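Local atomic coordinates of phenazine biosynthesis protein, PhzF family (Bacillus anthracis, PDB entry 3EDN), a protein that belongs to the PhzF family of phenazine biosynthesis proteins, has the diaminopimelate epimerase-like fold and is probably an isomerase-like enzyme of unconfirmed substrate. Residues H140-E145 against A195-I200; W163-P168 against S187-I192; V167-L172 against E176-N181. All blocks are in the same frame, centred on the assembly; numbering follows the deposited sequence. Where two conformers were deposited one is given.

Contact 1: H140-E145 against A195-I200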
ATOM      1  N   HIS A 140      29.962 -33.615   1.780  1.00 17.47           N
ATOM      2  CA  HIS A 140      30.909 -32.764   1.086  1.00 18.53           C
ATOM      3  C   HIS A 140      30.336 -31.363   0.814  1.00 17.48           C
ATOM      4  O   HIS A 140      31.073 -30.368   0.830  1.00 18.00           O
ATOM      5  CB  HIS A 140      31.366 -33.424  -0.217  1.00 19.76           C
ATOM      6  CG  HIS A 140      32.353 -34.540  -0.024  1.00 21.40           C
ATOM      7  ND1 HIS A 140      32.712 -35.396  -1.047  1.00 21.95           N
ATOM      8  CD2 HIS A 140      33.051 -34.941   1.066  1.00 21.90           C
ATOM      9  CE1 HIS A 140      33.598 -36.269  -0.592  1.00 22.87           C
ATOM     10  NE2 HIS A 140      33.818 -36.018   0.688  1.00 22.41           N
ATOM     11  N   SER A 141      29.027 -31.290   0.575  1.00 17.67           N
ATOM     12  CA  SER A 141      28.379 -30.008   0.232  1.00 16.93           C
ATOM     13  C   SER A 141      28.421 -29.031   1.400  1.00 16.70           C
ATOM     14  O   SER A 141      28.311 -27.814   1.205  1.00 16.29           O
ATOM     15  CB  SER A 141      26.933 -30.222  -0.237  1.00 17.01           C
ATOM     16  OG  SER A 141      26.059 -30.491   0.840  1.00 17.56           O
ATOM     17  N   ILE A 142      28.561 -29.573   2.610  1.00 15.60           N
ATOM     18  CA  ILE A 142      28.719 -28.748   3.806  1.00 15.78           C
ATOM     19  C   ILE A 142      30.129 -28.819   4.393  1.00 15.73           C
ATOM     20  O   ILE A 142      30.344 -28.485   5.555  1.00 15.19           O
ATOM     21  CB  ILE A 142      27.627 -29.032   4.882  1.00 15.48           C
ATOM     22  CG1 ILE A 142      27.549 -30.510   5.277  1.00 15.76           C
ATOM     23  CG2 ILE A 142      26.252 -28.582   4.381  1.00 16.42           C
ATOM     24  CD1 ILE A 142      26.477 -30.781   6.351  1.00 16.45           C
ATOM     25  N   GLY A 143      31.093 -29.243   3.576  1.00 16.07           N
ATOM     26  CA  GLY A 143      32.493 -29.175   3.962  1.00 17.12           C
ATOM     27  C   GLY A 143      32.954 -30.263   4.912  1.00 17.00           C
ATOM     28  O   GLY A 143      33.980 -30.117   5.569  1.00 18.26           O
ATOM     29  N   LEU A 144      32.201 -31.363   4.966  1.00 16.45           N
ATOM     30  CA  LEU A 144      32.478 -32.461   5.881  1.00 16.35           C
ATOM     31  C   LEU A 144      32.844 -33.744   5.141  1.00 16.94           C
ATOM     32  O   LEU A 144      32.827 -33.799   3.910  1.00 16.75           O
ATOM     33  CB  LEU A 144      31.252 -32.735   6.745  1.00 15.41           C
ATOM     34  CG  LEU A 144      30.806 -31.586   7.648  1.00 15.72           C
ATOM     35  CD1 LEU A 144      29.511 -32.008   8.337  1.00 15.13           C
ATOM     36  CD2 LEU A 144      31.878 -31.259   8.653  1.00 16.17           C
ATOM     37  N   GLU A 145      33.171 -34.782   5.908  1.00 16.88           N
ATOM     38  CA  GLU A 145      33.330 -36.116   5.341  1.00 17.37           C
ATOM     39  C   GLU A 145      32.200 -36.994   5.848  1.00 16.86           C
ATOM     40  O   GLU A 145      31.495 -36.641   6.804  1.00 17.64           O
ATOM     41  CB  GLU A 145      34.700 -36.726   5.678  1.00 17.31           C
ATOM     42  CG  GLU A 145      35.895 -35.913   5.200  1.00 19.22           C
ATOM     43  CD  GLU A 145      36.032 -35.894   3.683  1.00 19.90           C
ATOM     44  OE1 GLU A 145      35.477 -36.798   3.017  1.00 19.67           O
ATOM     45  OE2 GLU A 145      36.699 -34.970   3.156  1.00 21.27           O
ATOM     46  N   ALA A 195      15.532 -26.823  -1.297  1.00 16.44           N
ATOM     47  CA  ALA A 195      15.485 -26.844   0.174  1.00 14.74           C
ATOM     48  C   ALA A 195      16.740 -26.231   0.776  1.00 13.65           C
ATOM     49  O   ALA A 195      17.816 -26.300   0.195  1.00 14.67           O
ATOM     50  CB  ALA A 195      15.306 -28.268   0.684  1.00 14.72           C
ATOM     51  N   SER A 196      16.602 -25.642   1.967  1.00 12.10           N
ATOM     52  CA  SER A 196      17.761 -25.282   2.767  1.00 11.80           C
ATOM     53  C   SER A 196      18.281 -26.553   3.444  1.00 10.82           C
ATOM     54  O   SER A 196      17.615 -27.600   3.424  1.00 11.53           O
ATOM     55  CB  SER A 196      17.346 -24.287   3.843  1.00 12.94           C
ATOM     56  OG  SER A 196      16.233 -24.800   4.554  1.00 12.26           O
ATOM     57  N   ILE A 197      19.475 -26.464   4.024  1.00 11.46           N
ATOM     58  CA  ILE A 197      20.059 -27.575   4.770  1.00 11.94           C
ATOM     59  C   ILE A 197      20.331 -27.170   6.216  1.00 11.30           C
ATOM     60  O   ILE A 197      21.012 -26.175   6.473  1.00 12.98           O
ATOM     61  CB  ILE A 197      21.370 -28.108   4.113  1.00 12.47           C
ATOM     62  CG1 ILE A 197      21.073 -28.611   2.694  1.00 13.90           C
ATOM     63  CG2 ILE A 197      21.963 -29.239   4.983  1.00 12.91           C
ATOM     64  CD1 ILE A 197      22.295 -29.158   1.943  1.00 13.41           C
ATOM     65  N   HIS A 198      19.792 -27.960   7.149  1.00 11.08           N
ATOM     66  CA  HIS A 198      19.865 -27.608   8.556  1.00 11.21           C
ATOM     67  C   HIS A 198      20.443 -28.749   9.400  1.00 10.86           C
ATOM     68  O   HIS A 198      19.696 -29.556   9.987  1.00 11.00           O
ATOM     69  CB  HIS A 198      18.473 -27.239   9.073  1.00 10.81           C
ATOM     70  CG  HIS A 198      18.516 -26.385  10.302  1.00 11.53           C
ATOM     71  ND1 HIS A 198      18.307 -25.025  10.266  1.00 12.35           N
ATOM     72  CD2 HIS A 198      18.809 -26.689  11.590  1.00 12.54           C
ATOM     73  CE1 HIS A 198      18.425 -24.531  11.485  1.00 12.20           C
ATOM     74  NE2 HIS A 198      18.748 -25.516  12.307  1.00 13.46           N
ATOM     75  N   PRO A 199      21.777 -28.827   9.466  1.00 11.18           N
ATOM     76  CA  PRO A 199      22.418 -29.865  10.273  1.00 11.55           C
ATOM     77  C   PRO A 199      22.116 -29.685  11.751  1.00 11.21           C
ATOM     78  O   PRO A 199      21.936 -28.553  12.222  1.00 11.56           O
ATOM     79  CB  PRO A 199      23.907 -29.664   9.992  1.00 11.83           C
ATOM     80  CG  PRO A 199      23.957 -28.900   8.684  1.00 11.73           C
ATOM     81  CD  PRO A 199      22.753 -27.985   8.754  1.00 11.15           C
ATOM     82  N   ILE A 200      22.036 -30.797  12.474  1.00 10.10           N
ATOM     83  CA  ILE A 200      21.683 -30.778  13.885  1.00 10.46           C
ATOM     84  C   ILE A 200      22.551 -31.737  14.699  1.00 11.16           C
ATOM     85  O   ILE A 200      23.146 -32.682  14.151  1.00 11.42           O
ATOM     86  CB  ILE A 200      20.193 -31.135  14.132  1.00 11.43           C
ATOM     87  CG1 ILE A 200      19.903 -32.593  13.742  1.00 12.34           C
ATOM     88  CG2 ILE A 200      19.291 -30.159  13.393  1.00 10.65           C
ATOM     89  CD1 ILE A 200      18.589 -33.121  14.226  1.00 15.44           C
TER

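Contact 2: W163-P168 against S187-I192. With SO4 (sulfate ion), chain F.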
ATOM      1  N   TRP A 163      10.524 -26.034   3.417  1.00 14.14           N
ATOM      2  CA  TRP A 163      11.278 -27.282   3.384  1.00 12.86           C
ATOM      3  C   TRP A 163      12.750 -27.081   3.712  1.00 12.16           C
ATOM      4  O   TRP A 163      13.436 -26.264   3.081  1.00 11.80           O
ATOM      5  CB  TRP A 163      11.154 -27.966   2.013  1.00 14.31           C
ATOM      6  CG  TRP A 163       9.825 -28.639   1.784  1.00 14.62           C
ATOM      7  CD1 TRP A 163       8.788 -28.182   1.015  1.00 15.39           C
ATOM      8  CD2 TRP A 163       9.392 -29.889   2.341  1.00 14.75           C
ATOM      9  NE1 TRP A 163       7.734 -29.061   1.070  1.00 16.02           N
ATOM     10  CE2 TRP A 163       8.083 -30.127   1.862  1.00 15.38           C
ATOM     11  CE3 TRP A 163       9.987 -30.834   3.197  1.00 13.83           C
ATOM     12  CZ2 TRP A 163       7.357 -31.259   2.216  1.00 15.94           C
ATOM     13  CZ3 TRP A 163       9.265 -31.968   3.543  1.00 14.74           C
ATOM     14  CH2 TRP A 163       7.961 -32.169   3.050  1.00 15.15           C
ATOM     15  N   THR A 164      13.230 -27.847   4.692  1.00 11.70           N
ATOM     16  CA  THR A 164      14.657 -27.889   5.034  1.00 11.68           C
ATOM     17  C   THR A 164      15.090 -29.359   5.160  1.00 12.97           C
ATOM     18  O   THR A 164      14.248 -30.236   5.304  1.00 13.46           O
ATOM     19  CB  THR A 164      14.941 -27.092   6.334  1.00 12.02           C
ATOM     20  OG1 THR A 164      16.334 -26.788   6.422  1.00 10.99           O
ATOM     21  CG2 THR A 164      14.477 -27.860   7.581  1.00 10.73           C
ATOM     22  N   VAL A 165      16.388 -29.620   5.084  1.00 11.95           N
ATOM     23  CA  VAL A 165      16.907 -30.977   5.285  1.00 11.43           C
ATOM     24  C   VAL A 165      17.549 -31.048   6.657  1.00 10.70           C
ATOM     25  O   VAL A 165      18.527 -30.334   6.937  1.00 11.70           O
ATOM     26  CB  VAL A 165      17.958 -31.389   4.212  1.00 11.54           C
ATOM     27  CG1 VAL A 165      18.306 -32.866   4.349  1.00 12.83           C
ATOM     28  CG2 VAL A 165      17.435 -31.119   2.800  1.00 11.52           C
ATOM     29  N   ILE A 166      16.990 -31.894   7.520  1.00 10.08           N
ATOM     30  CA  ILE A 166      17.577 -32.137   8.822  1.00 10.89           C
ATOM     31  C   ILE A 166      18.696 -33.174   8.639  1.00 11.28           C
ATOM     32  O   ILE A 166      18.423 -34.312   8.250  1.00 11.55           O
ATOM     33  CB  ILE A 166      16.516 -32.684   9.809  1.00 10.73           C
ATOM     34  CG1 ILE A 166      15.364 -31.671  10.023  1.00 10.71           C
ATOM     35  CG2 ILE A 166      17.163 -33.065  11.134  1.00 10.79           C
ATOM     36  CD1 ILE A 166      15.837 -30.307  10.590  1.00 11.24           C
ATOM     37  N   VAL A 167      19.936 -32.771   8.909  1.00 11.37           N
ATOM     38  CA  VAL A 167      21.122 -33.607   8.735  1.00 11.66           C
ATOM     39  C   VAL A 167      21.822 -33.829  10.090  1.00 11.44           C
ATOM     40  O   VAL A 167      22.593 -32.970  10.551  1.00 11.78           O
ATOM     41  CB  VAL A 167      22.120 -32.939   7.771  1.00 11.17           C
ATOM     42  CG1 VAL A 167      23.317 -33.861   7.518  1.00 11.43           C
ATOM     43  CG2 VAL A 167      21.439 -32.596   6.456  1.00 13.04           C
ATOM     44  N   PRO A 168      21.546 -34.967  10.742  1.00 11.46           N
ATOM     45  CA  PRO A 168      22.212 -35.235  12.025  1.00 10.98           C
ATOM     46  C   PRO A 168      23.727 -35.419  11.868  1.00 11.89           C
ATOM     47  O   PRO A 168      24.177 -36.237  11.043  1.00 11.78           O
ATOM     48  CB  PRO A 168      21.539 -36.525  12.511  1.00 11.10           C
ATOM     49  CG  PRO A 168      20.179 -36.547  11.778  1.00 11.64           C
ATOM     50  CD  PRO A 168      20.540 -36.002  10.414  1.00 10.42           C
ATOM     51  N   SER A 187      22.045 -30.261  -6.730  1.00 24.82           N
ATOM     52  CA  SER A 187      22.505 -31.511  -7.334  1.00 26.63           C
ATOM     53  C   SER A 187      22.456 -32.675  -6.350  1.00 26.52           C
ATOM     54  O   SER A 187      22.321 -33.833  -6.757  1.00 27.67           O
ATOM     55  CB  SER A 187      23.916 -31.362  -7.917  1.00 27.66           C
ATOM     56  OG  SER A 187      24.882 -31.191  -6.893  1.00 29.11           O
ATOM     57  N   VAL A 188      22.559 -32.360  -5.060  1.00 25.21           N
ATOM     58  CA  VAL A 188      22.540 -33.369  -4.006  1.00 23.92           C
ATOM     59  C   VAL A 188      21.112 -33.658  -3.564  1.00 22.98           C
ATOM     60  O   VAL A 188      20.772 -34.793  -3.241  1.00 23.07           O
ATOM     61  CB  VAL A 188      23.362 -32.921  -2.775  1.00 23.83           C
ATOM     62  CG1 VAL A 188      23.225 -33.937  -1.641  1.00 24.58           C
ATOM     63  CG2 VAL A 188      24.831 -32.713  -3.151  1.00 24.13           C
ATOM     64  N   LEU A 189      20.278 -32.624  -3.563  1.00 22.19           N
ATOM     65  CA  LEU A 189      18.904 -32.722  -3.060  1.00 22.18           C
ATOM     66  C   LEU A 189      17.887 -32.943  -4.173  1.00 23.48           C
ATOM     67  O   LEU A 189      17.079 -32.062  -4.455  1.00 23.69           O
ATOM     68  CB  LEU A 189      18.532 -31.451  -2.283  1.00 20.61           C
ATOM     69  CG  LEU A 189      19.484 -31.042  -1.150  1.00 20.09           C
ATOM     70  CD1 LEU A 189      19.081 -29.699  -0.558  1.00 18.53           C
ATOM     71  CD2 LEU A 189      19.545 -32.121  -0.074  1.00 19.40           C
ATOM     72  N   LYS A 190      17.915 -34.127  -4.785  1.00 24.48           N
ATOM     73  CA  LYS A 190      17.099 -34.405  -5.976  1.00 25.58           C
ATOM     74  C   LYS A 190      15.605 -34.166  -5.759  1.00 25.07           C
ATOM     75  O   LYS A 190      14.923 -33.580  -6.610  1.00 24.89           O
ATOM     76  CB  LYS A 190      17.307 -35.846  -6.447  1.00 27.07           C
ATOM     77  CG  LYS A 190      18.752 -36.252  -6.608  1.00 29.20           C
ATOM     78  CD  LYS A 190      19.460 -35.394  -7.636  1.00 30.63           C
ATOM     79  CE  LYS A 190      20.794 -36.014  -8.008  1.00 31.69           C
ATOM     80  NZ  LYS A 190      21.468 -35.236  -9.080  1.00 33.26           N
ATOM     81  N   GLU A 191      15.103 -34.630  -4.619  1.00 23.91           N
ATOM     82  CA  GLU A 191      13.673 -34.598  -4.342  1.00 23.15           C
ATOM     83  C   GLU A 191      13.156 -33.170  -4.170  1.00 22.47           C
ATOM     84  O   GLU A 191      12.072 -32.831  -4.658  1.00 22.14           O
ATOM     85  CB  GLU A 191      13.352 -35.445  -3.105  1.00 23.77           C
ATOM     86  CG  GLU A 191      11.879 -35.457  -2.714  1.00 24.83           C
ATOM     87  CD  GLU A 191      11.003 -36.221  -3.686  0.50 25.27           C
ATOM     88  OE1 GLU A 191      11.541 -36.901  -4.586  0.50 25.38           O
ATOM     89  OE2 GLU A 191       9.764 -36.145  -3.542  0.50 25.34           O
ATOM     90  N   ILE A 192      13.930 -32.345  -3.465  1.00 21.27           N
ATOM     91  CA  ILE A 192      13.564 -30.948  -3.218  1.00 19.50           C
ATOM     92  C   ILE A 192      14.792 -30.063  -3.410  1.00 19.47           C
ATOM     93  O   ILE A 192      15.453 -29.666  -2.445  1.00 18.31           O
ATOM     94  CB  ILE A 192      12.983 -30.726  -1.797  1.00 19.08           C
ATOM     95  CG1 ILE A 192      12.019 -31.858  -1.412  1.00 18.96           C
ATOM     96  CG2 ILE A 192      12.310 -29.356  -1.708  1.00 19.18           C
ATOM     97  CD1 ILE A 192      11.247 -31.603  -0.105  1.00 18.68           C
TER
HETATM   98  S   SO4 F 303       9.813 -23.554   0.559  0.50 15.78           S
HETATM   99  O1  SO4 F 303       8.640 -22.780   0.151  0.50 16.03           O
HETATM  100  O2  SO4 F 303      10.604 -22.778   1.501  0.50 15.21           O
HETATM  101  O3  SO4 F 303       9.402 -24.829   1.099  0.50 14.27           O
HETATM  102  O4  SO4 F 303      10.642 -23.838  -0.605  0.50 15.90           O

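Contact 3: V167-L172 against E176-N181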
ATOM      1  N   VAL A 167      19.936 -32.771   8.909  1.00 11.37           N
ATOM      2  CA  VAL A 167      21.122 -33.607   8.735  1.00 11.66           C
ATOM      3  C   VAL A 167      21.822 -33.829  10.090  1.00 11.44           C
ATOM      4  O   VAL A 167      22.593 -32.970  10.551  1.00 11.78           O
ATOM      5  CB  VAL A 167      22.120 -32.939   7.771  1.00 11.17           C
ATOM      6  CG1 VAL A 167      23.317 -33.861   7.518  1.00 11.43           C
ATOM      7  CG2 VAL A 167      21.439 -32.596   6.456  1.00 13.04           C
ATOM      8  N   PRO A 168      21.546 -34.967  10.742  1.00 11.46           N
ATOM      9  CA  PRO A 168      22.212 -35.235  12.025  1.00 10.98           C
ATOM     10  C   PRO A 168      23.727 -35.419  11.868  1.00 11.89           C
ATOM     11  O   PRO A 168      24.177 -36.237  11.043  1.00 11.78           O
ATOM     12  CB  PRO A 168      21.539 -36.525  12.511  1.00 11.10           C
ATOM     13  CG  PRO A 168      20.179 -36.547  11.778  1.00 11.64           C
ATOM     14  CD  PRO A 168      20.540 -36.002  10.414  1.00 10.42           C
ATOM     15  N   VAL A 169      24.497 -34.646  12.636  1.00 12.23           N
ATOM     16  CA  VAL A 169      25.958 -34.793  12.693  1.00 11.90           C
ATOM     17  C   VAL A 169      26.402 -35.197  14.110  1.00 11.95           C
ATOM     18  O   VAL A 169      25.626 -35.120  15.065  1.00 11.93           O
ATOM     19  CB  VAL A 169      26.703 -33.528  12.172  1.00 12.52           C
ATOM     20  CG1 VAL A 169      26.281 -33.207  10.738  1.00 12.79           C
ATOM     21  CG2 VAL A 169      26.439 -32.355  13.087  1.00 12.70           C
ATOM     22  N   LYS A 170      27.639 -35.659  14.239  1.00 12.88           N
ATOM     23  CA  LYS A 170      28.070 -36.282  15.483  1.00 13.13           C
ATOM     24  C   LYS A 170      28.054 -35.352  16.698  1.00 13.42           C
ATOM     25  O   LYS A 170      27.591 -35.745  17.762  1.00 14.28           O
ATOM     26  CB  LYS A 170      29.448 -36.924  15.308  1.00 13.25           C
ATOM     27  CG  LYS A 170      29.397 -38.292  14.614  1.00 14.47           C
ATOM     28  CD  LYS A 170      30.813 -38.826  14.365  1.00 15.31           C
ATOM     29  CE  LYS A 170      30.794 -40.305  13.994  1.00 17.24           C
ATOM     30  NZ  LYS A 170      29.960 -40.623  12.830  1.00 19.38           N
ATOM     31  N   ASN A 171      28.551 -34.127  16.538  1.00 12.98           N
ATOM     32  CA  ASN A 171      28.711 -33.229  17.688  1.00 13.28           C
ATOM     33  C   ASN A 171      29.027 -31.791  17.295  1.00 13.10           C
ATOM     34  O   ASN A 171      29.061 -31.468  16.100  1.00 12.67           O
ATOM     35  CB  ASN A 171      29.754 -33.794  18.666  1.00 14.30           C
ATOM     36  CG  ASN A 171      31.089 -34.060  18.014  1.00 15.45           C
ATOM     37  OD1 ASN A 171      31.510 -33.355  17.099  1.00 15.07           O
ATOM     38  ND2 ASN A 171      31.767 -35.098  18.484  1.00 17.86           N
ATOM     39  N   LEU A 172      29.272 -30.927  18.292  1.00 12.85           N
ATOM     40  CA  LEU A 172      29.549 -29.510  18.019  1.00 12.45           C
ATOM     41  C   LEU A 172      30.859 -29.279  17.275  1.00 12.94           C
ATOM     42  O   LEU A 172      30.960 -28.367  16.443  1.00 12.91           O
ATOM     43  CB  LEU A 172      29.509 -28.684  19.302  1.00 13.30           C
ATOM     44  CG  LEU A 172      28.166 -28.627  20.007  1.00 13.79           C
ATOM     45  CD1 LEU A 172      28.330 -27.958  21.376  1.00 14.27           C
ATOM     46  CD2 LEU A 172      27.086 -27.931  19.144  1.00 13.81           C
ATOM     47  N   GLU A 176      31.291 -26.944  13.976  1.00 14.27           N
ATOM     48  CA  GLU A 176      32.269 -25.841  13.905  1.00 16.27           C
ATOM     49  C   GLU A 176      33.078 -25.872  12.607  1.00 16.60           C
ATOM     50  O   GLU A 176      33.535 -24.827  12.126  1.00 17.65           O
ATOM     51  CB  GLU A 176      33.205 -25.867  15.130  1.00 16.62           C
ATOM     52  CG  GLU A 176      32.507 -25.519  16.454  1.00 18.55           C
ATOM     53  CD  GLU A 176      33.380 -25.697  17.699  0.50 18.35           C
ATOM     54  OE1 GLU A 176      34.616 -25.840  17.572  0.50 18.99           O
ATOM     55  OE2 GLU A 176      32.818 -25.694  18.817  0.50 19.47           O
ATOM     56  N   ARG A 177      33.260 -27.063  12.041  1.00 16.45           N
ATOM     57  CA  ARG A 177      34.024 -27.237  10.808  1.00 17.53           C
ATOM     58  C   ARG A 177      33.229 -27.000   9.529  1.00 18.17           C
ATOM     59  O   ARG A 177      33.801 -26.907   8.444  1.00 17.42           O
ATOM     60  CB  ARG A 177      34.599 -28.652  10.751  1.00 18.12           C
ATOM     61  CG  ARG A 177      35.716 -28.925  11.748  1.00 18.39           C
ATOM     62  CD  ARG A 177      35.944 -30.440  11.889  1.00 18.22           C
ATOM     63  NE  ARG A 177      35.978 -31.081  10.574  1.00 18.45           N
ATOM     64  CZ  ARG A 177      35.428 -32.264  10.309  1.00 17.59           C
ATOM     65  NH1 ARG A 177      34.813 -32.954  11.262  1.00 18.16           N
ATOM     66  NH2 ARG A 177      35.487 -32.750   9.085  1.00 16.69           N
HETATM   67  N   MSE A 178      31.911 -26.928   9.633  1.00 19.68           N
HETATM   68  CA  MSE A 178      31.108 -26.813   8.425  1.00 22.43           C
HETATM   69  C   MSE A 178      31.388 -25.579   7.600  1.00 21.34           C
HETATM   70  O   MSE A 178      31.652 -24.500   8.134  1.00 20.86           O
HETATM   71  CB  MSE A 178      29.638 -26.834   8.762  1.00 22.95           C
HETATM   72  CG  MSE A 178      29.226 -28.151   9.250  1.00 23.44           C
HETATM   73 SE   MSE A 178      27.456 -27.973  10.001  1.00 30.54          SE
HETATM   74  CE  MSE A 178      27.151 -29.779   9.968  1.00 22.55           C
ATOM     75  N   LYS A 179      31.302 -25.776   6.287  1.00 21.25           N
ATOM     76  CA  LYS A 179      31.471 -24.718   5.304  0.50 21.46           C
ATOM     77  C   LYS A 179      30.515 -25.011   4.160  1.00 21.05           C
ATOM     78  O   LYS A 179      30.756 -25.920   3.377  1.00 20.94           O
ATOM     79  CB  LYS A 179      32.908 -24.700   4.782  0.50 21.94           C
ATOM     80  CG  LYS A 179      33.944 -24.336   5.829  0.50 22.57           C
ATOM     81  CD  LYS A 179      35.308 -24.127   5.206  0.50 22.95           C
ATOM     82  CE  LYS A 179      36.330 -23.692   6.241  0.50 23.18           C
ATOM     83  NZ  LYS A 179      37.638 -23.379   5.602  0.50 23.30           N
ATOM     84  N   PRO A 180      29.401 -24.269   4.077  1.00 20.29           N
ATOM     85  CA  PRO A 180      28.401 -24.545   3.056  1.00 19.67           C
ATOM     86  C   PRO A 180      28.856 -24.197   1.638  1.00 20.39           C
ATOM     87  O   PRO A 180      29.387 -23.101   1.397  1.00 21.49           O
ATOM     88  CB  PRO A 180      27.232 -23.634   3.466  1.00 20.21           C
ATOM     89  CG  PRO A 180      27.885 -22.510   4.174  1.00 20.61           C
ATOM     90  CD  PRO A 180      28.994 -23.157   4.955  1.00 20.45           C
ATOM     91  N   ASN A 181      28.645 -25.139   0.729  1.00 20.45           N
ATOM     92  CA  ASN A 181      28.768 -24.900  -0.700  1.00 20.67           C
ATOM     93  C   ASN A 181      27.357 -24.858  -1.302  1.00 20.78           C
ATOM     94  O   ASN A 181      26.943 -25.769  -2.014  1.00 19.61           O
ATOM     95  CB  ASN A 181      29.598 -26.018  -1.339  1.00 22.14           C
ATOM     96  CG  ASN A 181      30.040 -25.689  -2.744  1.00 23.70           C
ATOM     97  OD1 ASN A 181      29.658 -24.668  -3.318  1.00 24.21           O
ATOM     98  ND2 ASN A 181      30.849 -26.576  -3.320  1.00 23.79           N
TER

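Contact 1: H140-E145 against A195-I200
I142 lays its CD1 methyl against the ring of P199, 3.9 Å from CG, the two side chains sliding past each other in opposite directions. This is the tight end of a thin, mostly apolar contact. CG1 of I142 sits between the backbone N and the carbonyl carbon (chi1 55°), which turns the branch ending in CD1 toward the proline, while CG2 is left to face CG2 of I197 more loosely, 4.4 Å away. At the other end CD1 of I197 lies 4.1 Å from OG of S141, a van der Waals approach; that hydroxyl is hydrogen-bonded to L138 O in its own helix. F216 and M178 fill in around I142 and P199.

The solvent side is different. Helix 135-141 ends in a Schellman motif with G143 at the C-prime position, and H140 NE2 donates to E145 OE1 over 3.0 Å. The acceptor lies in the plane of the imidazole, but the donor comes from above the carboxylate plane, 42° out of it. This bond spans the turn on the exposed side, whereas the join to strand 196-201 rests on van der Waals packing of buried side chains.

Contact 2: W163-P168 against S187-I192
I192 plants its CD1 methyl on one face of the W163 indole, a CH-pi contact. The methyl is 3.9 Å from the centroid of the six-membered ring and 26° off its normal, and its nearest ring atom is CD2 at 3.5 Å. The two side chains cross at about a right angle, so the isoleucine meets the indole end-on with that one methyl.

A purely aliphatic pair lies deeper. V165 CG2 and L189 CD2 reach toward each other tip to tip, 3.7 Å apart; with its other methyl, CG1, anti to the backbone N (chi1 -172°), V165 sends CG2 out to the leucine. W163 and V165 alternate with T164 along strand 163-168, which in this diaminopimelate epimerase-like fold runs between the antiparallel strand 156-159 and the parallel strand 196-201. The segment 187-192, which leaves the short helix 185-188, packs on one side of these strands, with Y157 touching V165, L189 and I192; I166 on their other side meets helix 230-244.

The polar contact is to a bound ion: W163 N donates to O3 of a sulfate, probably from the crystallisation liquor, at 2.8 Å, and the same oxygen approaches CD1 of the indole obliquely at 3.4 Å.

Contact 3: V167-L172 against E176-N181
V169 overlaps the end of the selenomethionine side chain at position 178, its CG1 methyl meeting CE tip to tip at 3.6 Å. CG2 of the valine stands a little farther from the same methyl, at 4.1 Å, so the terminal carbon of M178 is received by both branches. M178 gets there by running straight: beyond CG the chain is extended, with chi2 168° and chi3 163°, and this carries CE from the segment 176-181 across to the valine. Both residues are buried and the touch is purely apolar.

The second join is made by the main chain. E176 N donates to L172 O, 2.9 Å away and at an N-H...O angle of 151°, an i to i+4 bond of the short helix 172-177. The side chain of E176 also leans over this carbonyl, with CG 3.2 Å from L172 O. Its carboxylate then continues to Y205, whose hydroxyl is hydrogen-bonded to OE2. At the start of the helix N171 is the N-cap residue: its OD1 accepts from V174 N, while L172 N is bonded to the carboxylate of E203.

The two segments thus form the arms of a tight reversal, in which the chain leaves strand 163-168, makes the brief helix 172-177 and returns. M178 lies over strands 196-201 and 211-216, against P199, R214 and F216, and L172 faces C201 and H212 of the same two strands.

How the contacts relate
Contact 1 is wholly buried and contact 3 is buried except for E176 at its rim; their centres lie about 6 Å apart, whereas contact 2 is partly exposed. Strand 163-168 carries contact 2, and contact 3 uses the chain just after it; its parallel neighbour 196-201 carries contact 1. A shared junction of M178 and P199 merges the apolar clusters of contacts 1 and 3. Contact 2 stands about 14 Å from contact 3 and adds an aromatic face near the start of the strand. Side chains alone join the segments in contacts 1 and 2; contact 3, local in sequence, adds a helical backbone bond.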